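Long-range contact in putative methyltransferase (Emericella variicolor, PDB 7DMB), which probably transfers methyl groups from S-adenosyl-L-methionine as a trans-acting partner of a polyketide synthase in calbistrin biosynthesis: residues D178-V186 and D367-N377. Numbering follows the deposited sequence.
Sequences DWANSLSEV and DSEPPFYYNAN
Ser184 and Asn377 make the one direct hydrogen bond between the two segments: ND2 of Asn377 donates to OG of Ser184 over 3.1 Å, nearly straight at 167° and in the plane of the amide. The other end of that amide, OD1, lies against CG1 of Val186 while accepting from Gln311 on the neighbouring strand, so both ends fix its rotation. The rest of the polar link is a worked example of a water, held among largely buried residues, that bridges groups of both segments. With four partners, this water donates to the backbone O of Ala180, on helix 172-181, and to OD2 of Asp367, and accepts from OG of Ser184 and ND2 of Asn375. The carboxylate it meets is itself pinned: Asp367 places CG between its backbone N and carbonyl carbon (chi1 71°), which turns OD1, through its syn lone pair, to the backbone N of Tyr374 at 2.8 Å, while the N of Asn375 reaches OD2 from above the carboxylate plane at 2.9 Å. CD1 of Leu183 packs beside the same OD2 at 3.4 Å, setting an apolar methyl against a polar atom. Farther along, the edge of Trp179 is directed at the face of Tyr374, with CH2 over the middle of the ring, 3.9 Å above its plane, and the planes at 79°, a T-shaped pair; the indole NE1 turns to Glu58. Against this close-packed part, the loop Glu369-Pro371 is exposed to solvent. The arrangement joins helix 172-181 and the short strand 184-185 to the hairpin of antiparallel strands 358-366 and 375-382, which closes the seven-stranded sheet with the 3-2-1-4-5-7-6 order of class I methyltransferases.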
# COMPACT_ATOMS: atom_id res chain seq x y z
N ASP A 178 8.32 1.82 3.24
CA ASP A 178 8.90 3.17 3.33
C ASP A 178 9.01 3.82 1.95
O ASP A 178 8.73 5.02 1.80
CB ASP A 178 10.27 3.14 3.99
CG ASP A 178 10.21 3.10 5.53
OD1 ASP A 178 9.15 3.43 6.11
OD2 ASP A 178 11.22 2.73 6.15
N TRP A 179 9.42 3.05 0.93
CA TRP A 179 9.52 3.61 -0.42
C TRP A 179 8.16 4.09 -0.92
O TRP A 179 8.04 5.20 -1.42
CB TRP A 179 10.07 2.60 -1.44
CG TRP A 179 9.78 3.08 -2.89
CD1 TRP A 179 10.50 4.00 -3.60
CD2 TRP A 179 8.68 2.70 -3.73
NE1 TRP A 179 9.94 4.19 -4.84
CE2 TRP A 179 8.82 3.40 -4.95
CE3 TRP A 179 7.60 1.81 -3.60
CZ2 TRP A 179 7.92 3.26 -6.02
CZ3 TRP A 179 6.70 1.67 -4.67
CH2 TRP A 179 6.87 2.39 -5.86
N ALA A 180 7.14 3.22 -0.83
CA ALA A 180 5.80 3.59 -1.29
C ALA A 180 5.28 4.82 -0.57
O ALA A 180 4.74 5.74 -1.20
CB ALA A 180 4.84 2.41 -1.09
N ASN A 181 5.42 4.86 0.76
CA ASN A 181 5.00 6.03 1.51
C ASN A 181 5.80 7.27 1.11
O ASN A 181 5.31 8.39 1.23
CB ASN A 181 5.17 5.77 3.01
CG ASN A 181 3.98 5.07 3.61
OD1 ASN A 181 2.94 5.69 3.84
ND2 ASN A 181 4.13 3.77 3.88
N SER A 182 7.02 7.08 0.62
CA SER A 182 7.86 8.22 0.28
C SER A 182 7.33 8.99 -0.93
O SER A 182 7.77 10.13 -1.16
CB SER A 182 9.29 7.73 0.04
OG SER A 182 9.46 7.20 -1.26
N LEU A 183 6.38 8.44 -1.67
CA LEU A 183 5.84 9.13 -2.83
C LEU A 183 4.74 10.12 -2.47
O LEU A 183 4.45 11.01 -3.27
CB LEU A 183 5.30 8.12 -3.85
CG LEU A 183 6.29 7.23 -4.60
CD1 LEU A 183 5.53 6.25 -5.50
CD2 LEU A 183 7.26 8.06 -5.42
N SER A 184 4.11 9.97 -1.30
CA SER A 184 2.95 10.76 -0.93
C SER A 184 3.30 11.70 0.20
O SER A 184 3.93 11.29 1.19
CB SER A 184 1.78 9.87 -0.48
OG SER A 184 1.41 8.91 -1.46
N GLU A 185 2.89 12.96 0.06
CA GLU A 185 2.98 13.93 1.15
C GLU A 185 1.61 14.00 1.82
O GLU A 185 0.66 14.56 1.25
CB GLU A 185 3.41 15.30 0.62
CG GLU A 185 3.74 16.30 1.72
CD GLU A 185 4.70 15.74 2.74
OE1 GLU A 185 5.90 15.71 2.45
OE2 GLU A 185 4.25 15.31 3.83
N VAL A 186 1.49 13.41 3.01
CA VAL A 186 0.22 13.38 3.74
C VAL A 186 0.28 14.15 5.06
O VAL A 186 -0.75 14.25 5.74
CB VAL A 186 -0.28 11.94 4.00
CG1 VAL A 186 -0.21 11.08 2.75
CG2 VAL A 186 0.47 11.28 5.15
N ASP A 367 -0.24 10.05 -5.67
CA ASP A 367 1.17 10.18 -5.34
C ASP A 367 2.04 10.49 -6.56
O ASP A 367 3.27 10.46 -6.46
CB ASP A 367 1.65 8.92 -4.62
CG ASP A 367 1.75 7.70 -5.54
OD1 ASP A 367 1.43 7.77 -6.76
OD2 ASP A 367 2.17 6.64 -5.00
N SER A 368 1.42 10.77 -7.70
CA SER A 368 2.07 11.12 -8.96
C SER A 368 1.00 11.65 -9.90
O SER A 368 -0.18 11.33 -9.75
CB SER A 368 2.77 9.92 -9.60
OG SER A 368 3.62 10.37 -10.65
N GLU A 369 1.42 12.45 -10.88
CA GLU A 369 0.50 12.86 -11.93
C GLU A 369 0.07 11.64 -12.74
O GLU A 369 0.92 10.82 -13.11
CB GLU A 369 1.13 13.89 -12.87
CG GLU A 369 2.01 14.93 -12.20
CD GLU A 369 3.45 14.47 -12.05
OE1 GLU A 369 3.85 14.08 -10.93
OE2 GLU A 369 4.17 14.46 -13.08
N PRO A 370 -1.22 11.48 -13.03
CA PRO A 370 -1.68 10.31 -13.78
C PRO A 370 -1.04 10.27 -15.15
O PRO A 370 -0.61 11.31 -15.67
CB PRO A 370 -3.20 10.54 -13.87
CG PRO A 370 -3.51 11.61 -12.89
CD PRO A 370 -2.30 12.45 -12.79
N PRO A 371 -0.97 9.10 -15.79
CA PRO A 371 -1.55 7.85 -15.29
C PRO A 371 -0.60 7.00 -14.46
O PRO A 371 -1.05 5.98 -13.94
CB PRO A 371 -1.91 7.12 -16.58
CG PRO A 371 -0.79 7.49 -17.50
CD PRO A 371 -0.39 8.91 -17.13
N PHE A 372 0.68 7.37 -14.33
CA PHE A 372 1.67 6.48 -13.72
C PHE A 372 1.88 6.89 -12.26
O PHE A 372 2.88 7.49 -11.88
CB PHE A 372 2.97 6.46 -14.53
CG PHE A 372 2.84 5.70 -15.83
CD1 PHE A 372 3.05 6.31 -17.05
CD2 PHE A 372 2.47 4.36 -15.82
CE1 PHE A 372 2.93 5.60 -18.24
CE2 PHE A 372 2.33 3.64 -17.01
CZ PHE A 372 2.56 4.26 -18.22
N TYR A 373 0.88 6.55 -11.45
CA TYR A 373 0.92 6.73 -10.01
C TYR A 373 0.82 5.36 -9.37
O TYR A 373 0.51 4.36 -10.04
CB TYR A 373 -0.22 7.66 -9.55
CG TYR A 373 -1.58 7.02 -9.55
CD1 TYR A 373 -2.08 6.37 -8.42
CD2 TYR A 373 -2.38 7.05 -10.69
CE1 TYR A 373 -3.34 5.77 -8.42
CE2 TYR A 373 -3.64 6.46 -10.70
CZ TYR A 373 -4.12 5.82 -9.58
OH TYR A 373 -5.37 5.23 -9.64
N TYR A 374 1.11 5.29 -8.07
CA TYR A 374 0.96 4.03 -7.34
C TYR A 374 -0.19 4.08 -6.35
O TYR A 374 -1.16 3.33 -6.50
CB TYR A 374 2.29 3.64 -6.67
CG TYR A 374 3.13 2.75 -7.58
CD1 TYR A 374 3.02 1.36 -7.53
CD2 TYR A 374 3.99 3.31 -8.53
CE1 TYR A 374 3.77 0.54 -8.38
CE2 TYR A 374 4.74 2.49 -9.39
CZ TYR A 374 4.63 1.11 -9.31
OH TYR A 374 5.36 0.29 -10.14
N ASN A 375 -0.15 5.00 -5.37
CA ASN A 375 -1.16 5.12 -4.32
C ASN A 375 -2.15 6.25 -4.62
O ASN A 375 -1.75 7.36 -5.00
CB ASN A 375 -0.49 5.42 -2.98
CG ASN A 375 -0.09 4.18 -2.23
OD1 ASN A 375 -0.81 3.19 -2.21
ND2 ASN A 375 1.04 4.24 -1.55
N ALA A 376 -3.44 5.98 -4.40
CA ALA A 376 -4.43 7.04 -4.21
C ALA A 376 -4.62 7.32 -2.71
O ALA A 376 -4.89 6.39 -1.94
CB ALA A 376 -5.77 6.66 -4.86
N ASN A 377 -4.46 8.58 -2.32
CA ASN A 377 -4.66 9.03 -0.93
C ASN A 377 -6.09 9.56 -0.82
O ASN A 377 -6.37 10.67 -1.28
CB ASN A 377 -3.65 10.10 -0.52
CG ASN A 377 -2.20 9.61 -0.57
OD1 ASN A 377 -1.74 8.89 0.33
ND2 ASN A 377 -1.49 9.98 -1.63
O HOH W 1 2.56 6.80 -2.35